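Local coordinates for hypothetical protein, IPT/TIG domain protein (Bacteroides ovatus, PDB 4HW6) that is of unknown function but probably serves as an auxiliary nutrient-binding protein that recognises carbohydrate, joining an IPT/TIG domain to a six-bladed beta-propeller, at residues T179-C184 with V197-S202; F189-D194 with C233-Q238; T205-Y210 with L224-G229; N239-Y244 with I252-P257. All coordinates share one frame; numbering follows the deposited sequence. Where two conformers were deposited one is given.

Interaction 1. Residues T179-C184 with V197-S202; sequences TNIGQC and VVDDQS
The D199 carboxylate has I181 CG2 lying over one face, 3.4 Å from D199 CG. OD1 is approached on its syn side by the backbone N-H of Q183, 35° out of the carboxylate plane. That bond is 3.2 Å from Q183 N to D199 OD1 and is tilted to the same face as the I181 methyl. The other oxygen, OD2, accepts from a water that in turn takes the N-H of G182, so each carboxylate oxygen holds one peptide of the G182-Q183 bend. D199 CG stands anti to its own backbone N (chi1 -175°), which carries the group out to that bend. A second flat pair runs alongside: the Q183 amide and the D200 carboxylate point the same way with planes 34° apart, and D200 is tied to K231 by a salt bridge. The straighter backbone bond from D200 N to Q183 O (2.9 Å) secures the chains where C184 and D199 start a non-hydrogen-bonded antiparallel pair. V197 CG1 packs against both I181 CD1 and C184 SG. A largely buried acid thus appears to set the shape of the loop entering this propeller blade, and one direct N-H and a water would be expected to stabilise its negative charge.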
loop_
_atom_site.group_PDB
_atom_site.type_symbol
_atom_site.label_atom_id
_atom_site.label_comp_id
_atom_site.label_asym_id
_atom_site.label_seq_id
_atom_site.Cartn_x
_atom_site.Cartn_y
_atom_site.Cartn_z
ATOM N N THR A 179 23.613 -6.022 -4.575
ATOM C CA THR A 179 24.000 -4.916 -3.701
ATOM C C THR A 179 25.405 -5.088 -3.144
ATOM O O THR A 179 26.026 -4.110 -2.766
ATOM C CB THR A 179 23.072 -4.828 -2.473
ATOM O OG1 THR A 179 23.182 -6.052 -1.736
ATOM C CG2 THR A 179 21.604 -4.590 -2.894
ATOM N N ASN A 180 25.872 -6.335 -3.038
ATOM C CA ASN A 180 27.088 -6.676 -2.300
ATOM C C ASN A 180 27.069 -6.163 -0.858
ATOM O O ASN A 180 28.110 -5.835 -0.268
ATOM C CB ASN A 180 28.347 -6.203 -3.044
ATOM C CG ASN A 180 28.592 -6.971 -4.324
ATOM O OD1 ASN A 180 28.837 -6.386 -5.377
ATOM N ND2 ASN A 180 28.487 -8.279 -4.248
ATOM N N ILE A 181 25.867 -6.112 -0.298
ATOM C CA ILE A 181 25.652 -5.778 1.090
ATOM C C ILE A 181 25.092 -7.027 1.760
ATOM O O ILE A 181 24.095 -7.583 1.299
ATOM C CB ILE A 181 24.630 -4.626 1.189
ATOM C CG1 ILE A 181 25.203 -3.342 0.582
ATOM C CG2 ILE A 181 24.172 -4.403 2.632
ATOM C CD1 ILE A 181 24.192 -2.212 0.417
ATOM N N GLY A 182 25.722 -7.469 2.848
ATOM C CA GLY A 182 25.351 -8.724 3.501
ATOM C C GLY A 182 24.029 -8.743 4.222
ATOM O O GLY A 182 23.387 -9.784 4.291
ATOM N N GLN A 183 23.609 -7.611 4.774
ATOM C CA GLN A 183 22.375 -7.584 5.573
ATOM C C GLN A 183 21.640 -6.274 5.392
ATOM O O GLN A 183 21.851 -5.320 6.137
ATOM C CB GLN A 183 22.656 -7.887 7.039
ATOM C CG GLN A 183 21.398 -8.243 7.833
ATOM C CD GLN A 183 21.728 -8.990 9.118
ATOM O OE1 GLN A 183 22.481 -8.503 9.974
ATOM N NE2 GLN A 183 21.184 -10.174 9.255
ATOM N N CYS A 184 20.793 -6.235 4.371
ATOM C CA CYS A 184 20.119 -4.987 3.994
ATOM C C CYS A 184 18.919 -4.775 4.895
ATOM O O CYS A 184 17.910 -5.492 4.771
ATOM C CB CYS A 184 19.659 -5.014 2.536
ATOM S SG CYS A 184 20.982 -5.091 1.321
ATOM N N VAL A 197 20.610 2.581 1.356
ATOM C CA VAL A 197 20.424 1.231 1.882
ATOM C C VAL A 197 21.279 1.069 3.140
ATOM O O VAL A 197 22.489 1.377 3.140
ATOM C CB VAL A 197 20.828 0.153 0.862
ATOM C CG1 VAL A 197 20.622 -1.238 1.456
ATOM C CG2 VAL A 197 20.048 0.298 -0.447
ATOM N N VAL A 198 20.655 0.578 4.199
ATOM C CA VAL A 198 21.345 0.340 5.455
ATOM C C VAL A 198 21.898 -1.069 5.467
ATOM O O VAL A 198 21.187 -2.010 5.131
ATOM C CB VAL A 198 20.396 0.559 6.657
ATOM C CG1 VAL A 198 21.070 0.101 7.970
ATOM C CG2 VAL A 198 20.034 2.031 6.727
ATOM N N ASP A 199 23.167 -1.229 5.849
ATOM C CA ASP A 199 23.776 -2.541 6.088
ATOM C C ASP A 199 23.891 -2.707 7.603
ATOM O O ASP A 199 24.585 -1.925 8.241
ATOM C CB ASP A 199 25.165 -2.593 5.481
ATOM C CG ASP A 199 25.831 -3.979 5.569
ATOM O OD1 ASP A 199 25.165 -5.004 5.903
ATOM O OD2 ASP A 199 27.045 -4.049 5.219
ATOM N N ASP A 200 23.215 -3.709 8.156
ATOM C CA ASP A 200 23.300 -4.027 9.588
ATOM C C ASP A 200 24.472 -4.981 9.791
ATOM O O ASP A 200 24.367 -6.181 9.479
ATOM C CB ASP A 200 21.984 -4.653 10.064
ATOM C CG ASP A 200 22.028 -5.110 11.529
ATOM O OD1 ASP A 200 23.023 -4.855 12.253
ATOM O OD2 ASP A 200 21.053 -5.761 11.937
ATOM N N GLN A 201 25.603 -4.440 10.247
ATOM C CA GLN A 201 26.838 -5.217 10.364
ATOM C C GLN A 201 27.587 -4.844 11.645
ATOM O O GLN A 201 27.353 -3.801 12.238
ATOM C CB GLN A 201 27.718 -5.077 9.113
ATOM C CG GLN A 201 28.139 -3.646 8.771
ATOM C CD GLN A 201 29.252 -3.143 9.672
ATOM O OE1 GLN A 201 30.195 -3.884 10.002
ATOM N NE2 GLN A 201 29.166 -1.872 10.069
ATOM N N SER A 202 28.504 -5.705 12.049
ATOM C CA SER A 202 28.991 -5.700 13.437
ATOM C C SER A 202 30.270 -4.925 13.734
ATOM O O SER A 202 30.815 -5.050 14.852
ATOM C CB SER A 202 29.120 -7.146 13.917
ATOM O OG SER A 202 30.154 -7.844 13.250
HETATM O O HOH W 1 28.002 -6.171 3.794
#

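Interaction 2. Residues F189-D194 with C233-Q238; sequences FTLNGD and CAVHPQ
V235 meets the carbonyl of F189 where a tight hairpin of one propeller blade abuts the short strand 234-235 that opens the next. The hairpin joins strands 184-189 and 195-199 through a type I beta turn from T190 to G193. No hydrogen bond crosses the contact, which is made by aliphatic groups against backbone oxygens. Both V235 methyls reach F189 O, CG2 at 3.4 Å and CG1 at 3.6 Å, since CG1 stands anti to the valine N (chi1 178°) and CG2 beside it. Farther out, L191 stretches its two methyls along the H236-Q238 backbone: CD2 comes 3.7 Å from P237 O, and CD1 approaches Q238 O. The leucine is exposed, so this end of the contact faces solvent.

Hydrogen bonds shape each side separately. In the turn, G193 N reaches T190 O, T190 N reaches D194 O at 2.8 Å, and T190 OG1 accepts from D194 N; the bond from N192 N to the same hydroxyl is weak. Across from it, H236 anchors its own bend, with NE2 bonded to G284 O and P237 CD resting over one face of the ring near the rim. Q238 N donates to H236 ND1 over 3.1 Å, approaching from 36° out of the imidazole plane.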
loop_
_atom_site.group_PDB
_atom_site.type_symbol
_atom_site.label_atom_id
_atom_site.label_comp_id
_atom_site.label_asym_id
_atom_site.label_seq_id
_atom_site.Cartn_x
_atom_site.Cartn_y
_atom_site.Cartn_z
ATOM N N PHE A 189 15.060 6.917 -0.040
ATOM C CA PHE A 189 15.630 7.764 -1.069
ATOM C C PHE A 189 15.918 9.154 -0.521
ATOM O O PHE A 189 15.132 9.712 0.273
ATOM C CB PHE A 189 14.680 7.853 -2.267
ATOM C CG PHE A 189 14.536 6.552 -3.010
ATOM C CD1 PHE A 189 13.690 5.571 -2.565
ATOM C CD2 PHE A 189 15.254 6.319 -4.158
ATOM C CE1 PHE A 189 13.606 4.360 -3.230
ATOM C CE2 PHE A 189 15.162 5.125 -4.826
ATOM C CZ PHE A 189 14.331 4.141 -4.367
ATOM N N THR A 190 17.019 9.719 -0.970
ATOM C CA THR A 190 17.393 11.070 -0.569
ATOM C C THR A 190 16.521 12.087 -1.325
ATOM O O THR A 190 15.775 11.728 -2.236
ATOM C CB THR A 190 18.875 11.354 -0.848
ATOM O OG1 THR A 190 19.109 11.404 -2.266
ATOM C CG2 THR A 190 19.794 10.292 -0.214
ATOM N N LEU A 191 16.629 13.360 -0.951
ATOM C CA LEU A 191 15.895 14.422 -1.650
ATOM C C LEU A 191 16.342 14.535 -3.111
ATOM O O LEU A 191 15.553 14.968 -3.950
ATOM C CB LEU A 191 16.038 15.757 -0.932
ATOM C CG LEU A 191 15.451 15.816 0.488
ATOM C CD1 LEU A 191 15.504 17.246 1.012
ATOM C CD2 LEU A 191 14.038 15.232 0.551
ATOM N N ASN A 192 17.575 14.130 -3.418
ATOM C CA ASN A 192 18.036 14.147 -4.807
ATOM C C ASN A 192 17.601 12.890 -5.580
ATOM O O ASN A 192 17.813 12.792 -6.778
ATOM C CB ASN A 192 19.548 14.372 -4.858
ATOM C CG ASN A 192 19.933 15.798 -4.484
ATOM O OD1 ASN A 192 19.143 16.731 -4.652
ATOM N ND2 ASN A 192 21.145 15.976 -3.971
ATOM N N GLY A 193 16.970 11.946 -4.891
ATOM C CA GLY A 193 16.442 10.747 -5.513
ATOM C C GLY A 193 17.436 9.599 -5.526
ATOM O O GLY A 193 17.181 8.584 -6.170
ATOM N N ASP A 194 18.568 9.745 -4.829
ATOM C CA ASP A 194 19.519 8.630 -4.710
ATOM C C ASP A 194 18.967 7.597 -3.718
ATOM O O ASP A 194 18.225 7.937 -2.792
ATOM C CB ASP A 194 20.896 9.124 -4.285
ATOM C CG ASP A 194 21.540 10.039 -5.323
ATOM O OD1 ASP A 194 21.517 9.724 -6.539
ATOM O OD2 ASP A 194 22.070 11.094 -4.908
ATOM N N CYS A 233 16.639 3.876 8.146
ATOM C CA CYS A 233 17.098 5.107 7.468
ATOM C C CYS A 233 15.886 5.957 7.062
ATOM O O CYS A 233 15.243 5.709 6.046
ATOM C CB CYS A 233 17.968 4.814 6.240
ATOM S SG CYS A 233 17.314 3.663 5.004
ATOM N N ALA A 234 15.592 6.965 7.862
ATOM C CA ALA A 234 14.427 7.807 7.643
ATOM C C ALA A 234 14.893 9.174 7.161
ATOM O O ALA A 234 15.548 9.916 7.895
ATOM C CB ALA A 234 13.627 7.934 8.923
ATOM N N VAL A 235 14.535 9.501 5.926
ATOM C CA VAL A 235 14.977 10.728 5.285
ATOM C C VAL A 235 13.970 11.833 5.549
ATOM O O VAL A 235 12.825 11.743 5.114
ATOM C CB VAL A 235 15.146 10.565 3.770
ATOM C CG1 VAL A 235 15.563 11.890 3.130
ATOM C CG2 VAL A 235 16.183 9.497 3.465
ATOM N N HIS A 236 14.404 12.897 6.211
ATOM C CA HIS A 236 13.503 14.010 6.530
ATOM C C HIS A 236 13.121 14.758 5.259
ATOM O O HIS A 236 13.998 15.144 4.476
ATOM C CB HIS A 236 14.134 14.996 7.487
ATOM C CG HIS A 236 13.163 16.012 8.019
ATOM N ND1 HIS A 236 12.888 17.196 7.373
ATOM C CD2 HIS A 236 12.399 16.005 9.137
ATOM C CE1 HIS A 236 11.999 17.873 8.075
ATOM N NE2 HIS A 236 11.656 17.156 9.130
ATOM N N PRO A 237 11.805 15.014 5.063
ATOM C CA PRO A 237 11.337 15.551 3.778
ATOM C C PRO A 237 11.686 16.996 3.433
ATOM O O PRO A 237 11.532 17.376 2.265
ATOM C CB PRO A 237 9.806 15.417 3.874
ATOM C CG PRO A 237 9.510 15.345 5.328
ATOM C CD PRO A 237 10.680 14.644 5.950
ATOM N N GLN A 238 12.116 17.808 4.402
ATOM C CA GLN A 238 12.620 19.144 4.109
ATOM C C GLN A 238 14.109 19.336 4.345
ATOM O O GLN A 238 14.731 20.073 3.602
ATOM C CB GLN A 238 11.860 20.234 4.888
ATOM C CG GLN A 238 10.414 20.389 4.445
ATOM C CD GLN A 238 9.499 19.435 5.172
ATOM O OE1 GLN A 238 9.637 19.261 6.385
ATOM N NE2 GLN A 238 8.589 18.789 4.447
#

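Interaction 3. Residues T205-Y210 with L224-G229; sequences TNTGIY and LCNARG
I209 faces both L224 and C225 in a classic beta bulge, which interrupts the hairpin of strands 207-212 and 221-226 at the outer edge of a propeller blade. This is the tight part of the contact. C225 O accepts two bonds, from G208 N at 2.9 Å and I209 N at 3.3 Å, while I209 O takes the N-H of L224. The I209 side chain leans on both partners: CD1 lies 3.8 Å from C225 SG, and CG2 touches L224 CD1 as the two chains pass at a slant. C225 SG sits between its backbone N and carbonyl carbon (chi1 65°), which brings the sulfur over the isoleucine. Next along, G208 has no side chain, and A227 O comes within 3.4 Å of its CA. Strand 242-244 backs this side, with Y244 against I209 and A227.

Toward the open end of the hairpin, away from the connection between strands 207-212 and 221-226, the pairing thins into solvent. A227 N still bonds to N206 O (3.3 Å). N226 OD1 is held by water, accepting from two molecules, one also bonded to T207 OG1 and the other only weakly to T205 O. T207 crosses N226 at about a right angle, and its methyl CG2 sits over the centre of the Y210 ring, 3.5 Å above its plane.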
loop_
_atom_site.group_PDB
_atom_site.type_symbol
_atom_site.label_atom_id
_atom_site.label_comp_id
_atom_site.label_asym_id
_atom_site.label_seq_id
_atom_site.Cartn_x
_atom_site.Cartn_y
_atom_site.Cartn_z
ATOM N N THR A 205 33.931 0.288 12.419
ATOM C CA THR A 205 34.816 0.881 11.448
ATOM C C THR A 205 34.454 0.532 9.997
ATOM O O THR A 205 35.235 0.803 9.074
ATOM C CB THR A 205 36.273 0.470 11.742
ATOM O OG1 THR A 205 36.390 -0.966 11.694
ATOM C CG2 THR A 205 36.706 0.993 13.117
ATOM N N ASN A 206 33.287 -0.057 9.808
ATOM C CA ASN A 206 32.776 -0.409 8.489
ATOM C C ASN A 206 31.465 0.333 8.191
ATOM O O ASN A 206 30.729 0.743 9.100
ATOM C CB ASN A 206 32.571 -1.925 8.399
ATOM C CG ASN A 206 33.882 -2.700 8.341
ATOM O OD1 ASN A 206 34.893 -2.190 7.896
ATOM N ND2 ASN A 206 33.837 -3.961 8.732
ATOM N N THR A 207 31.171 0.449 6.894
ATOM C CA THR A 207 30.047 1.228 6.401
ATOM C C THR A 207 28.734 0.647 6.882
ATOM O O THR A 207 28.508 -0.562 6.824
ATOM C CB THR A 207 30.056 1.293 4.857
ATOM O OG1 THR A 207 31.309 1.855 4.422
ATOM C CG2 THR A 207 28.868 2.113 4.308
ATOM N N GLY A 208 27.869 1.526 7.369
ATOM C CA GLY A 208 26.526 1.153 7.745
ATOM C C GLY A 208 25.434 1.702 6.848
ATOM O O GLY A 208 24.317 1.161 6.834
ATOM N N ILE A 209 25.735 2.766 6.117
ATOM C CA ILE A 209 24.756 3.370 5.229
ATOM C C ILE A 209 25.444 3.562 3.882
ATOM O O ILE A 209 26.505 4.186 3.787
ATOM C CB ILE A 209 24.193 4.701 5.748
ATOM C CG1 ILE A 209 23.710 4.560 7.187
ATOM C CG2 ILE A 209 23.077 5.172 4.819
ATOM C CD1 ILE A 209 23.106 5.834 7.764
ATOM N N TYR A 210 24.845 2.959 2.869
ATOM C CA TYR A 210 25.325 3.004 1.501
ATOM C C TYR A 210 24.367 3.817 0.651
ATOM O O TYR A 210 23.198 3.991 1.033
ATOM C CB TYR A 210 25.397 1.609 0.918
ATOM C CG TYR A 210 26.494 0.737 1.455
ATOM C CD1 TYR A 210 27.772 0.788 0.896
ATOM C CD2 TYR A 210 26.268 -0.134 2.516
ATOM C CE1 TYR A 210 28.795 -0.005 1.359
ATOM C CE2 TYR A 210 27.304 -0.952 2.989
ATOM C CZ TYR A 210 28.557 -0.890 2.394
ATOM O OH TYR A 210 29.636 -1.673 2.819
ATOM N N LEU A 224 28.449 6.049 2.648
ATOM C CA LEU A 224 28.160 7.330 3.244
ATOM C C LEU A 224 28.813 7.457 4.600
ATOM O O LEU A 224 29.524 8.415 4.844
ATOM C CB LEU A 224 26.666 7.559 3.397
ATOM C CG LEU A 224 25.867 7.607 2.103
ATOM C CD1 LEU A 224 24.418 7.993 2.387
ATOM C CD2 LEU A 224 26.522 8.574 1.121
ATOM N N CYS A 225 28.556 6.514 5.491
ATOM C CA CYS A 225 29.125 6.591 6.826
ATOM C C CYS A 225 29.183 5.242 7.502
ATOM O O CYS A 225 28.426 4.315 7.183
ATOM C CB CYS A 225 28.368 7.595 7.706
ATOM S SG CYS A 225 26.670 7.114 8.025
ATOM N N ASN A 226 30.115 5.141 8.443
ATOM C CA ASN A 226 30.244 3.960 9.278
ATOM C C ASN A 226 29.176 3.940 10.350
ATOM O O ASN A 226 28.814 4.980 10.921
ATOM C CB ASN A 226 31.601 3.934 9.981
ATOM C CG ASN A 226 32.761 3.840 9.027
ATOM O OD1 ASN A 226 32.620 3.401 7.877
ATOM N ND2 ASN A 226 33.935 4.251 9.505
ATOM N N ALA A 227 28.659 2.752 10.635
ATOM C CA ALA A 227 27.683 2.606 11.701
ATOM C C ALA A 227 27.556 1.113 11.915
ATOM O O ALA A 227 27.318 0.367 10.978
ATOM C CB ALA A 227 26.337 3.189 11.306
ATOM N N ARG A 228 27.744 0.707 13.158
ATOM C CA ARG A 228 27.566 -0.656 13.566
ATOM C C ARG A 228 26.144 -0.916 14.021
ATOM O O ARG A 228 25.548 -0.133 14.776
ATOM C CB ARG A 228 28.545 -0.923 14.699
ATOM C CG ARG A 228 28.366 -2.259 15.372
ATOM C CD ARG A 228 29.470 -2.457 16.373
ATOM N NE ARG A 228 29.278 -3.709 17.079
ATOM C CZ ARG A 228 30.195 -4.248 17.874
ATOM N NH1 ARG A 228 31.357 -3.632 18.082
ATOM N NH2 ARG A 228 29.942 -5.399 18.492
ATOM N N GLY A 229 25.593 -2.059 13.614
ATOM C CA GLY A 229 24.238 -2.443 14.011
ATOM C C GLY A 229 23.133 -1.485 13.622
ATOM O O GLY A 229 22.145 -1.332 14.372
HETATM O O HOH W 2 34.517 2.274 6.124
HETATM O O HOH W 3 31.536 4.423 5.612
#

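Interaction 4. Residues N239-Y244 with I252-P257; sequences NGKIYY and ISSYDP
S253 CB rests on a face of the Y244 ring, 3.8 Å from its centroid, and S254 CB covers a face of the Y243 ring from farther off, both as CH-pi contacts. The two tyrosines lie on opposite faces of the hairpin, as do the serines. With Y244 and S253 sits the pair I242 and Y255, side by side and pointing the same way, I242 CD1 meeting the edge of the Y255 ring 4.2 Å from CD2. On the Y243 side, I252 CG2 touches the ring edge at CD2. K241 bends at chi3 (45°), bringing CE to 3.3 Å from S254 OG.

Behind these contacts stand two hydrogen-bonded pairs. I242 N to Y255 O (2.7 Å) and Y255 N to I242 O close one; Y244 N to S253 O and S253 N to Y244 O close the other. N239 fixes the approach to the strand by an Asx turn, its OD1 taking K241 N over 2.8 Å while ND2 donates to Y243 OH. Two waters link N239 O to the D256 carboxylate, and a third joins Y244 OH to S254 O.

E266, on strand 265-268, receives both K241 NZ and S254 OG. The hairpin lies mid-blade between that strand and 234-235, with L224 of the preceding blade against I242 and Y255.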
loop_
_atom_site.group_PDB
_atom_site.type_symbol
_atom_site.label_atom_id
_atom_site.label_comp_id
_atom_site.label_asym_id
_atom_site.label_seq_id
_atom_site.Cartn_x
_atom_site.Cartn_y
_atom_site.Cartn_z
ATOM N N ASN A 239 14.676 18.711 5.382
ATOM C CA ASN A 239 16.108 18.923 5.700
ATOM C C ASN A 239 17.006 17.869 5.046
ATOM O O ASN A 239 18.213 18.074 4.916
ATOM C CB ASN A 239 16.376 19.117 7.212
ATOM C CG ASN A 239 16.350 17.830 8.032
ATOM O OD1 ASN A 239 16.657 16.713 7.569
ATOM N ND2 ASN A 239 15.976 17.989 9.302
ATOM N N GLY A 240 16.391 16.771 4.599
ATOM C CA GLY A 240 17.077 15.747 3.805
ATOM C C GLY A 240 18.019 14.836 4.565
ATOM O O GLY A 240 18.631 13.938 3.974
ATOM N N LYS A 241 18.131 15.026 5.872
ATOM C CA LYS A 241 19.035 14.214 6.665
ATOM C C LYS A 241 18.514 12.812 6.790
ATOM O O LYS A 241 17.301 12.579 6.790
ATOM C CB LYS A 241 19.254 14.834 8.063
ATOM C CG LYS A 241 20.055 16.121 7.987
ATOM C CD LYS A 241 19.944 17.034 9.208
ATOM C CE LYS A 241 20.063 16.328 10.526
ATOM N NZ LYS A 241 20.292 17.316 11.648
ATOM N N ILE A 242 19.454 11.875 6.905
ATOM C CA ILE A 242 19.147 10.476 7.124
ATOM C C ILE A 242 19.219 10.157 8.601
ATOM O O ILE A 242 20.279 10.223 9.214
ATOM C CB ILE A 242 20.094 9.533 6.342
ATOM C CG1 ILE A 242 20.031 9.830 4.845
ATOM C CG2 ILE A 242 19.734 8.077 6.599
ATOM C CD1 ILE A 242 21.202 9.222 4.070
ATOM N N TYR A 243 18.073 9.866 9.189
ATOM C CA TYR A 243 17.980 9.545 10.606
ATOM C C TYR A 243 18.025 8.047 10.806
ATOM O O TYR A 243 17.335 7.297 10.114
ATOM C CB TYR A 243 16.711 10.155 11.238
ATOM C CG TYR A 243 16.719 11.689 11.287
ATOM C CD1 TYR A 243 16.488 12.458 10.133
ATOM C CD2 TYR A 243 16.937 12.371 12.490
ATOM C CE1 TYR A 243 16.483 13.850 10.176
ATOM C CE2 TYR A 243 16.947 13.774 12.540
ATOM C CZ TYR A 243 16.701 14.503 11.376
ATOM O OH TYR A 243 16.713 15.885 11.411
ATOM N N TYR A 244 18.850 7.599 11.761
ATOM C CA TYR A 244 19.035 6.178 11.985
ATOM C C TYR A 244 19.253 5.815 13.443
ATOM O O TYR A 244 19.469 6.687 14.284
ATOM C CB TYR A 244 20.169 5.634 11.121
ATOM C CG TYR A 244 21.566 6.166 11.412
ATOM C CD1 TYR A 244 21.998 7.404 10.921
ATOM C CD2 TYR A 244 22.473 5.419 12.156
ATOM C CE1 TYR A 244 23.287 7.858 11.158
ATOM C CE2 TYR A 244 23.761 5.876 12.403
ATOM C CZ TYR A 244 24.174 7.080 11.887
ATOM O OH TYR A 244 25.453 7.549 12.142
ATOM N N ILE A 252 18.747 8.495 18.570
ATOM C CA ILE A 252 18.634 8.656 17.145
ATOM C C ILE A 252 19.840 9.486 16.692
ATOM O O ILE A 252 20.158 10.521 17.271
ATOM C CB ILE A 252 17.338 9.374 16.755
ATOM C CG1 ILE A 252 16.140 8.555 17.233
ATOM C CG2 ILE A 252 17.275 9.630 15.240
ATOM C CD1 ILE A 252 14.821 9.308 17.123
ATOM N N SER A 253 20.466 9.010 15.619
ATOM C CA SER A 253 21.587 9.661 14.990
ATOM C C SER A 253 21.152 10.177 13.626
ATOM O O SER A 253 20.091 9.771 13.103
ATOM C CB SER A 253 22.749 8.660 14.809
ATOM O OG SER A 253 23.165 8.077 16.058
ATOM N N SER A 254 21.984 10.999 13.001
ATOM C CA SER A 254 21.752 11.370 11.607
ATOM C C SER A 254 23.023 11.567 10.814
ATOM O O SER A 254 24.093 11.874 11.364
ATOM C CB SER A 254 20.940 12.669 11.488
ATOM O OG SER A 254 21.699 13.785 11.906
ATOM N N TYR A 255 22.854 11.435 9.499
ATOM C CA TYR A 255 23.844 11.768 8.508
ATOM C C TYR A 255 23.210 12.683 7.466
ATOM O O TYR A 255 22.127 12.388 6.931
ATOM C CB TYR A 255 24.406 10.487 7.843
ATOM C CG TYR A 255 25.327 10.800 6.685
ATOM C CD1 TYR A 255 26.656 11.114 6.894
ATOM C CD2 TYR A 255 24.856 10.816 5.389
ATOM C CE1 TYR A 255 27.498 11.424 5.836
ATOM C CE2 TYR A 255 25.686 11.100 4.325
ATOM C CZ TYR A 255 27.011 11.403 4.543
ATOM O OH TYR A 255 27.836 11.711 3.467
ATOM N N ASP A 256 23.872 13.804 7.197
ATOM C CA ASP A 256 23.393 14.776 6.209
ATOM C C ASP A 256 24.081 14.572 4.872
ATOM O O ASP A 256 25.256 14.928 4.725
ATOM C CB ASP A 256 23.659 16.189 6.710
ATOM C CG ASP A 256 23.058 17.252 5.808
ATOM O OD1 ASP A 256 22.653 16.947 4.677
ATOM O OD2 ASP A 256 22.973 18.392 6.260
ATOM N N PRO A 257 23.353 14.069 3.869
ATOM C CA PRO A 257 24.044 13.742 2.610
ATOM C C PRO A 257 24.541 14.949 1.841
ATOM O O PRO A 257 25.458 14.797 1.027
ATOM C CB PRO A 257 22.988 13.000 1.778
ATOM C CG PRO A 257 21.704 13.097 2.513
ATOM C CD PRO A 257 21.925 13.698 3.855
HETATM O O HOH W 4 20.347 17.517 3.310
HETATM O O HOH W 5 20.162 19.759 6.498
HETATM O O HOH W 6 25.611 10.100 13.184
#

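All four contacts fall on two successive blades of the six-bladed propeller. Interactions 1 and 3, about 9 Å apart between centres, share one four-stranded sheet, joined by backbone bonding of D199 with G208. Interaction 2 bridges the two blades: its turn belongs to the first, and it meets interaction 4, also about 9 Å away between centres, where strand 234-235 pairs with 242-244 in the second. Interaction 3 comes after interaction 1 and before interaction 4 in the chain, while interaction 2 spans it. The blades also meet where V198 packs on C233 and where I209, L224 and A227 lie on I242, Y244 and Y255. Strand pairing builds each blade, while side-chain packing and the turn contact of interaction 2 help join them.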